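Local coordinates for zinc peptidase (Vibrio cholerae, PDB 2GU1), which is a zinc-dependent DD-endopeptidase that hydrolyses the peptide cross-links between adjacent peptidoglycan strands of the cell wall, at residues R221-P224 / V229-H232; Q33-V38 / A77-E82; L312-L317 / V323-A328. One frame throughout, in Å; residues are numbered along the deposited sequence.

Interaction 1: R221-P224 / V229-H232; sequences RKHP and VVPH. With ZN (zinc ion), chain B.
A loop of the M23 metallopeptidase domain doubles back on itself here, and the guanidinium of Arg221 grips the backbone just ahead of the zinc ligand His232. The carbonyl oxygen of Val230 takes two bonds from Arg221, from NE at 2.7 Å and from NH2 at 3.0 Å. The NE bond runs nearly straight out from the carbonyl (C=O...N 172°), whereas NH2 arrives well above the carbonyl plane; both bonds lie in the plane of the guanidinium, which is thereby held against rotation. The Arg221 side chain is extended until it bends about the CG-CD bond (chi3 57°), and this bend turns the head across His232, whose CB sits 3.7 Å from Arg221 CZ over one guanidinium face. The imidazole plane lies 42° from that of the guanidinium. The backbones add a return bond, Val230 N to Arg221 O at 2.7 Å, beside a single bridge between Lys222 and Val229. From this loop His232 NE2 reaches the zinc ion at 2.0 Å, with Asp236 and His313 completing the protein ligands, while ND1 is hydrogen-bonded to Gly216 O. The loop joins strands 213-215 and 235-237, and its Val230 and Pro231 side chains touch Asp41 and His42, just beyond helix 29-38.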
loop_
_atom_site.group_PDB
_atom_site.type_symbol
_atom_site.label_atom_id
_atom_site.label_comp_id
_atom_site.label_asym_id
_atom_site.label_seq_id
_atom_site.Cartn_x
_atom_site.Cartn_y
_atom_site.Cartn_z
ATOM N N ARG A 221 -15.905 -5.033 13.325
ATOM C CA ARG A 221 -15.724 -4.972 14.775
ATOM C C ARG A 221 -16.314 -3.687 15.359
ATOM O O ARG A 221 -16.135 -2.601 14.803
ATOM C CB ARG A 221 -14.240 -5.054 15.136
ATOM C CG ARG A 221 -13.978 -5.090 16.632
ATOM C CD ARG A 221 -12.494 -5.000 16.955
ATOM N NE ARG A 221 -11.894 -3.798 16.384
ATOM C CZ ARG A 221 -10.648 -3.394 16.615
ATOM N NH1 ARG A 221 -9.855 -4.094 17.418
ATOM N NH2 ARG A 221 -10.192 -2.289 16.036
ATOM N N LYS A 222 -17.021 -3.815 16.477
ATOM C CA LYS A 222 -17.627 -2.660 17.130
ATOM C C LYS A 222 -16.856 -2.311 18.395
ATOM O O LYS A 222 -16.408 -3.197 19.125
ATOM C CB LYS A 222 -19.089 -2.945 17.481
ATOM C CG LYS A 222 -19.993 -3.128 16.274
ATOM C CD LYS A 222 -21.427 -3.421 16.700
ATOM C CE LYS A 222 -22.342 -3.560 15.492
ATOM N NZ LYS A 222 -22.359 -2.317 14.668
ATOM N N HIS A 223 -16.699 -1.016 18.648
ATOM C CA HIS A 223 -15.980 -0.568 19.830
ATOM C C HIS A 223 -16.805 -0.895 21.070
ATOM O O HIS A 223 -18.009 -0.631 21.114
ATOM C CB HIS A 223 -15.722 0.935 19.766
ATOM C CG HIS A 223 -14.779 1.424 20.819
ATOM N ND1 HIS A 223 -13.414 1.256 20.731
ATOM C CD2 HIS A 223 -15.005 2.047 21.998
ATOM C CE1 HIS A 223 -12.840 1.755 21.812
ATOM N NE2 HIS A 223 -13.785 2.240 22.597
ATOM N N PRO A 224 -16.162 -1.467 22.098
ATOM C CA PRO A 224 -16.850 -1.831 23.338
ATOM C C PRO A 224 -17.465 -0.647 24.080
ATOM O O PRO A 224 -18.546 -0.768 24.658
ATOM C CB PRO A 224 -15.753 -2.516 24.147
ATOM C CG PRO A 224 -14.518 -1.776 23.714
ATOM C CD PRO A 224 -14.712 -1.703 22.217
ATOM N N VAL A 229 -18.505 1.148 14.788
ATOM C CA VAL A 229 -17.625 0.218 14.088
ATOM C C VAL A 229 -16.201 0.748 13.973
ATOM O O VAL A 229 -15.964 1.832 13.449
ATOM C CB VAL A 229 -18.138 -0.104 12.661
ATOM C CG1 VAL A 229 -19.478 -0.809 12.734
ATOM C CG2 VAL A 229 -18.252 1.170 11.850
ATOM N N VAL A 230 -15.256 -0.030 14.484
ATOM C CA VAL A 230 -13.839 0.314 14.438
ATOM C C VAL A 230 -13.191 -0.990 13.977
ATOM O O VAL A 230 -12.888 -1.870 14.783
ATOM C CB VAL A 230 -13.322 0.716 15.832
ATOM C CG1 VAL A 230 -11.855 1.107 15.759
ATOM C CG2 VAL A 230 -14.156 1.875 16.371
ATOM N N PRO A 231 -12.978 -1.125 12.661
ATOM C CA PRO A 231 -12.383 -2.321 12.063
ATOM C C PRO A 231 -10.988 -2.714 12.521
ATOM O O PRO A 231 -10.130 -1.865 12.778
ATOM C CB PRO A 231 -12.419 -2.009 10.571
ATOM C CG PRO A 231 -12.169 -0.525 10.552
ATOM C CD PRO A 231 -13.078 -0.037 11.666
ATOM N N HIS A 232 -10.787 -4.021 12.649
ATOM C CA HIS A 232 -9.477 -4.548 12.985
ATOM C C HIS A 232 -9.048 -5.050 11.617
ATOM O O HIS A 232 -9.493 -6.104 11.160
ATOM C CB HIS A 232 -9.558 -5.713 13.963
ATOM C CG HIS A 232 -8.213 -6.201 14.407
ATOM N ND1 HIS A 232 -7.837 -7.524 14.330
ATOM C CD2 HIS A 232 -7.155 -5.537 14.932
ATOM C CE1 HIS A 232 -6.604 -7.655 14.790
ATOM N NE2 HIS A 232 -6.168 -6.465 15.162
HETATM ZN ZN ZN B . -4.257 -5.943 15.574
#

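Interaction 2: Q33-V38 / A77-E82; sequences QKILSV and AIYTRE
Tyr79 meets two aliphatic side chains of helix 29-38, Ile35 and Val38, where this helix packs on strand 75-81 in the LysM-like domain. Val38 makes the closer approach: its CG1 lies 3.6 Å from Tyr79 CD1, coming at the edge of the ring and near its plane, and is 3.9 Å from CE1 along the same edge. It is the methyl set between the backbone N and the carbonyl carbon of Val38 (chi1 64°) that reaches the ring, while CG2 makes no contact with Tyr79. Ile35, one turn earlier on the helix, uses the end of its longer branch, with CD1 4.0 Å from Tyr79 CB. Ile35 thus meets the root of the tyrosine and Val38 the rim of its ring, and the contact between the segments is wholly apolar.

Further out, Leu45 touches both Ile35 and Tyr79, and Phe87 also packs on Ile35. The tyrosine ring makes an edge-to-face contact with Tyr89 of the adjacent strand 87-93, while Leu67 of strand 64-70 touches the Tyr79 side chain as well. Strand 75-81 lies between these two strands in a five-stranded antiparallel sheet, and backbone bonds from Tyr79 to Leu67 fix the point from which the ring projects. At the far end of the ring, the phenol is tied back to the residue that follows the helix segment: Tyr79 OH is hydrogen-bonded to OD1 of Asp39.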
loop_
_atom_site.group_PDB
_atom_site.type_symbol
_atom_site.label_atom_id
_atom_site.label_comp_id
_atom_site.label_asym_id
_atom_site.label_seq_id
_atom_site.Cartn_x
_atom_site.Cartn_y
_atom_site.Cartn_z
ATOM N N GLN A 33 -3.478 14.375 17.867
ATOM C CA GLN A 33 -3.468 13.043 18.487
ATOM C C GLN A 33 -4.759 12.243 18.290
ATOM O O GLN A 33 -4.729 11.012 18.198
ATOM C CB GLN A 33 -3.162 13.153 19.990
ATOM C CG GLN A 33 -1.748 13.622 20.305
ATOM C CD GLN A 33 -0.753 13.141 19.268
ATOM O OE1 GLN A 33 -0.386 13.881 18.353
ATOM N NE2 GLN A 33 -0.332 11.888 19.386
ATOM N N LYS A 34 -5.897 12.925 18.232
ATOM C CA LYS A 34 -7.157 12.219 18.029
ATOM C C LYS A 34 -7.245 11.689 16.598
ATOM O O LYS A 34 -7.837 10.627 16.348
ATOM C CB LYS A 34 -8.353 13.131 18.329
ATOM C CG LYS A 34 -8.505 13.498 19.808
ATOM C CD LYS A 34 -8.358 12.265 20.717
ATOM C CE LYS A 34 -9.308 11.124 20.324
ATOM N NZ LYS A 34 -8.956 9.818 20.979
ATOM N N ILE A 35 -6.664 12.434 15.660
ATOM C CA ILE A 35 -6.660 12.030 14.256
ATOM C C ILE A 35 -5.705 10.843 14.085
ATOM O O ILE A 35 -6.031 9.863 13.424
ATOM C CB ILE A 35 -6.216 13.202 13.349
ATOM C CG1 ILE A 35 -7.287 14.302 13.371
ATOM C CG2 ILE A 35 -5.953 12.717 11.934
ATOM C CD1 ILE A 35 -8.664 13.844 12.924
ATOM N N LEU A 36 -4.528 10.943 14.695
ATOM C CA LEU A 36 -3.532 9.876 14.627
ATOM C C LEU A 36 -4.093 8.605 15.264
ATOM O O LEU A 36 -3.861 7.492 14.782
ATOM C CB LEU A 36 -2.259 10.316 15.357
ATOM C CG LEU A 36 -1.094 10.869 14.527
ATOM C CD1 LEU A 36 -1.594 11.656 13.341
ATOM C CD2 LEU A 36 -0.205 11.718 15.431
ATOM N N SER A 37 -4.845 8.785 16.343
ATOM C CA SER A 37 -5.457 7.672 17.066
ATOM C C SER A 37 -6.427 6.863 16.219
ATOM O O SER A 37 -6.373 5.631 16.196
ATOM C CB SER A 37 -6.191 8.183 18.306
ATOM O OG SER A 37 -6.757 7.100 19.026
ATOM N N VAL A 38 -7.332 7.542 15.528
ATOM C CA VAL A 38 -8.283 6.816 14.709
ATOM C C VAL A 38 -7.581 6.260 13.466
ATOM O O VAL A 38 -8.001 5.236 12.925
ATOM C CB VAL A 38 -9.492 7.712 14.307
ATOM C CG1 VAL A 38 -9.025 8.868 13.444
ATOM C CG2 VAL A 38 -10.548 6.874 13.584
ATOM N N ALA A 77 -10.696 9.816 2.450
ATOM C CA ALA A 77 -10.821 9.326 3.817
ATOM C C ALA A 77 -11.449 10.479 4.597
ATOM O O ALA A 77 -10.945 11.600 4.556
ATOM C CB ALA A 77 -9.444 8.995 4.388
ATOM N N ILE A 78 -12.546 10.206 5.295
ATOM C CA ILE A 78 -13.251 11.236 6.047
ATOM C C ILE A 78 -13.134 11.026 7.557
ATOM O O ILE A 78 -13.544 9.989 8.083
ATOM C CB ILE A 78 -14.727 11.239 5.645
ATOM C CG1 ILE A 78 -14.829 11.368 4.124
ATOM C CG2 ILE A 78 -15.466 12.366 6.362
ATOM C CD1 ILE A 78 -16.203 11.061 3.567
ATOM N N TYR A 79 -12.563 12.014 8.244
ATOM C CA TYR A 79 -12.373 11.955 9.693
ATOM C C TYR A 79 -13.349 12.937 10.346
ATOM O O TYR A 79 -13.188 14.158 10.239
ATOM C CB TYR A 79 -10.923 12.313 10.047
ATOM C CG TYR A 79 -9.890 11.374 9.431
ATOM C CD1 TYR A 79 -9.362 10.310 10.163
ATOM C CD2 TYR A 79 -9.483 11.523 8.097
ATOM C CE1 TYR A 79 -8.447 9.409 9.585
ATOM C CE2 TYR A 79 -8.576 10.626 7.511
ATOM C CZ TYR A 79 -8.062 9.576 8.258
ATOM O OH TYR A 79 -7.155 8.699 7.685
ATOM N N THR A 80 -14.354 12.396 11.031
ATOM C CA THR A 80 -15.377 13.221 11.666
ATOM C C THR A 80 -15.324 13.254 13.188
ATOM O O THR A 80 -15.200 12.213 13.836
ATOM C CB THR A 80 -16.778 12.753 11.238
ATOM O OG1 THR A 80 -16.875 12.801 9.811
ATOM C CG2 THR A 80 -17.852 13.646 11.841
ATOM N N ARG A 81 -15.426 14.457 13.754
ATOM C CA ARG A 81 -15.406 14.616 15.203
ATOM C C ARG A 81 -16.747 14.194 15.799
ATOM O O ARG A 81 -17.808 14.555 15.287
ATOM C CB ARG A 81 -15.097 16.066 15.595
ATOM C CG ARG A 81 -15.136 16.296 17.106
ATOM C CD ARG A 81 -14.400 17.554 17.536
ATOM N NE ARG A 81 -14.955 18.772 16.953
ATOM C CZ ARG A 81 -16.187 19.221 17.168
ATOM N NH1 ARG A 81 -17.014 18.552 17.962
ATOM N NH2 ARG A 81 -16.591 20.344 16.586
ATOM N N GLU A 82 -16.682 13.419 16.878
ATOM C CA GLU A 82 -17.873 12.921 17.563
ATOM C C GLU A 82 -18.165 13.765 18.810
ATOM O O GLU A 82 -17.297 14.495 19.295
ATOM C CB GLU A 82 -17.667 11.456 17.967
ATOM C CG GLU A 82 -17.508 10.473 16.809
ATOM C CD GLU A 82 -18.769 10.329 15.969
ATOM O OE1 GLU A 82 -19.846 10.764 16.431
ATOM O OE2 GLU A 82 -18.689 9.770 14.855
#

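Interaction 3: L312-L317 / V323-A328; sequences LHFEVL and VDAMKA. With ZN (zinc ion), chain B.
Ala325 turns its methyl toward strand 312-318 and sets it against two side chains of that strand, Val316 and Phe314. Its CB is 3.6 Å from Val316 CG2 and 3.7 Å from Phe314 CE2, approaching the phenyl ring obliquely. The two valine methyls divide the work: CG2 faces Ala325, whereas CG1, anti to the backbone N (chi1 175°), lies 4.0 Å from Val323 CG2. Val323 is also tied through its backbone, its N bonding to Val316 O at 3.0 Å almost in line with the carbonyl. A water bridges the other side of the pair, accepting from Val316 N and donating to Val323 O. Ala325 is the second residue of a type I turn from Asp324 to Lys327, within which Asp324 OD1 accepts from Met326 N in an Asx turn.

Residues alternating with Phe314 and Val316 along the strand serve the metal. His313 ND1 binds the zinc ion at 2.0 Å, and its NE2 donates to Glu315 OE2 at 2.6 Å, near the ring plane and on the anti lone pair of the oxygen. With the zinc ion at ND1 and Glu315 at NE2, the imidazole is held at both nitrogens, and Glu315 is itself salt-bridged to Arg277. A strand carrying a zinc-binding histidine beside Asp236 and His232 belongs to the catalytic site of M23 peptidases.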
loop_
_atom_site.group_PDB
_atom_site.type_symbol
_atom_site.label_atom_id
_atom_site.label_comp_id
_atom_site.label_asym_id
_atom_site.label_seq_id
_atom_site.Cartn_x
_atom_site.Cartn_y
_atom_site.Cartn_z
ATOM N N LEU A 312 2.174 -8.842 17.535
ATOM C CA LEU A 312 2.446 -8.370 16.196
ATOM C C LEU A 312 1.090 -8.207 15.522
ATOM O O LEU A 312 0.232 -9.096 15.593
ATOM C CB LEU A 312 3.276 -9.381 15.407
ATOM C CG LEU A 312 3.466 -9.048 13.924
ATOM C CD1 LEU A 312 4.472 -7.912 13.771
ATOM C CD2 LEU A 312 3.957 -10.280 13.179
ATOM N N HIS A 313 0.886 -7.051 14.904
ATOM C CA HIS A 313 -0.342 -6.796 14.168
ATOM C C HIS A 313 0.128 -6.884 12.716
ATOM O O HIS A 313 0.926 -6.054 12.276
ATOM C CB HIS A 313 -0.869 -5.393 14.476
ATOM C CG HIS A 313 -2.002 -4.967 13.597
ATOM N ND1 HIS A 313 -3.324 -5.086 13.968
ATOM C CD2 HIS A 313 -2.009 -4.439 12.348
ATOM C CE1 HIS A 313 -4.096 -4.648 12.989
ATOM N NE2 HIS A 313 -3.323 -4.250 11.994
ATOM N N PHE A 314 -0.350 -7.898 11.995
ATOM C CA PHE A 314 0.045 -8.138 10.603
ATOM C C PHE A 314 -1.085 -7.815 9.631
ATOM O O PHE A 314 -2.253 -8.145 9.879
ATOM C CB PHE A 314 0.477 -9.612 10.454
ATOM C CG PHE A 314 0.835 -10.021 9.048
ATOM C CD1 PHE A 314 1.896 -9.427 8.375
ATOM C CD2 PHE A 314 0.108 -11.019 8.399
ATOM C CE1 PHE A 314 2.233 -9.825 7.068
ATOM C CE2 PHE A 314 0.429 -11.418 7.108
ATOM C CZ PHE A 314 1.495 -10.820 6.433
ATOM N N GLU A 315 -0.743 -7.167 8.521
ATOM C CA GLU A 315 -1.750 -6.816 7.526
ATOM C C GLU A 315 -1.333 -7.171 6.111
ATOM O O GLU A 315 -0.151 -7.120 5.770
ATOM C CB GLU A 315 -2.054 -5.309 7.580
ATOM C CG GLU A 315 -2.972 -4.890 8.721
ATOM C CD GLU A 315 -3.263 -3.390 8.733
ATOM O OE1 GLU A 315 -3.199 -2.749 7.664
ATOM O OE2 GLU A 315 -3.568 -2.856 9.818
ATOM N N VAL A 316 -2.311 -7.560 5.299
ATOM C CA VAL A 316 -2.069 -7.850 3.895
ATOM C C VAL A 316 -3.000 -6.896 3.163
ATOM O O VAL A 316 -4.194 -6.830 3.470
ATOM C CB VAL A 316 -2.442 -9.297 3.498
ATOM C CG1 VAL A 316 -2.269 -9.482 1.984
ATOM C CG2 VAL A 316 -1.549 -10.286 4.242
ATOM N N LEU A 317 -2.450 -6.135 2.223
ATOM C CA LEU A 317 -3.258 -5.197 1.455
ATOM C C LEU A 317 -3.308 -5.609 -0.008
ATOM O O LEU A 317 -2.280 -5.899 -0.612
ATOM C CB LEU A 317 -2.686 -3.776 1.538
ATOM C CG LEU A 317 -2.458 -3.122 2.899
ATOM C CD1 LEU A 317 -2.178 -1.635 2.676
ATOM C CD2 LEU A 317 -3.667 -3.291 3.786
ATOM N N VAL A 323 -7.199 -7.033 3.659
ATOM C CA VAL A 323 -7.962 -8.269 3.517
ATOM C C VAL A 323 -7.480 -9.211 4.619
ATOM O O VAL A 323 -6.389 -9.025 5.166
ATOM C CB VAL A 323 -7.714 -8.953 2.146
ATOM C CG1 VAL A 323 -7.981 -7.973 1.003
ATOM C CG2 VAL A 323 -6.291 -9.490 2.082
ATOM N N ASP A 324 -8.293 -10.209 4.945
ATOM C CA ASP A 324 -7.947 -11.182 5.977
ATOM C C ASP A 324 -6.691 -11.936 5.537
ATOM O O ASP A 324 -6.718 -12.663 4.545
ATOM C CB ASP A 324 -9.104 -12.168 6.173
ATOM C CG ASP A 324 -8.965 -12.986 7.439
ATOM O OD1 ASP A 324 -7.820 -13.305 7.826
ATOM O OD2 ASP A 324 -10.008 -13.315 8.048
ATOM N N ALA A 325 -5.596 -11.756 6.272
ATOM C CA ALA A 325 -4.331 -12.411 5.945
ATOM C C ALA A 325 -4.433 -13.933 5.997
ATOM O O ALA A 325 -3.657 -14.632 5.356
ATOM C CB ALA A 325 -3.242 -11.943 6.898
ATOM N N MET A 326 -5.391 -14.445 6.761
ATOM C CA MET A 326 -5.557 -15.888 6.880
ATOM C C MET A 326 -6.558 -16.496 5.890
ATOM O O MET A 326 -6.855 -17.686 5.974
ATOM C CB MET A 326 -5.981 -16.236 8.306
ATOM C CG MET A 326 -5.034 -15.734 9.381
ATOM S SD MET A 326 -3.389 -16.479 9.301
ATOM C CE MET A 326 -2.490 -15.276 8.321
ATOM N N LYS A 327 -7.062 -15.701 4.947
ATOM C CA LYS A 327 -8.050 -16.208 3.990
ATOM C C LYS A 327 -7.533 -17.233 2.972
ATOM O O LYS A 327 -6.381 -17.187 2.538
ATOM C CB LYS A 327 -8.732 -15.050 3.254
ATOM C CG LYS A 327 -7.927 -14.410 2.148
ATOM C CD LYS A 327 -8.779 -13.362 1.450
ATOM C CE LYS A 327 -8.082 -12.783 0.237
ATOM N NZ LYS A 327 -8.991 -11.883 -0.529
ATOM N N ALA A 328 -8.420 -18.150 2.592
ATOM C CA ALA A 328 -8.110 -19.229 1.657
ATOM C C ALA A 328 -7.448 -18.824 0.342
ATOM O O ALA A 328 -6.278 -19.138 0.112
ATOM C CB ALA A 328 -9.379 -20.036 1.369
HETATM ZN ZN ZN B . -4.257 -5.943 15.574
HETATM O O HOH W 1 -4.886 -7.636 6.923
#

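Overall arrangement
Interactions 1 and 3 converge on one zinc ion from different directions: a surface loop held by polar bonds supplies the buried His232, a strand of the catalytic domain's sheet supplies His313, and the two imidazoles meet with planes about 80° apart. Their centres are about 17 Å apart. Interaction 1 relies on arginine-to-carbonyl bonds, interaction 3 on partly buried methyl and ring contacts beside a backbone bond and a bridging water. Interaction 2 is buried and purely apolar between its segments, and belongs to the LysM-like domain, away from the metal. It nevertheless comes within about 6 Å of interaction 1 (nearest atoms), where Val230 touches Asp41, next to the helix of interaction 2, but about 10 Å from interaction 3.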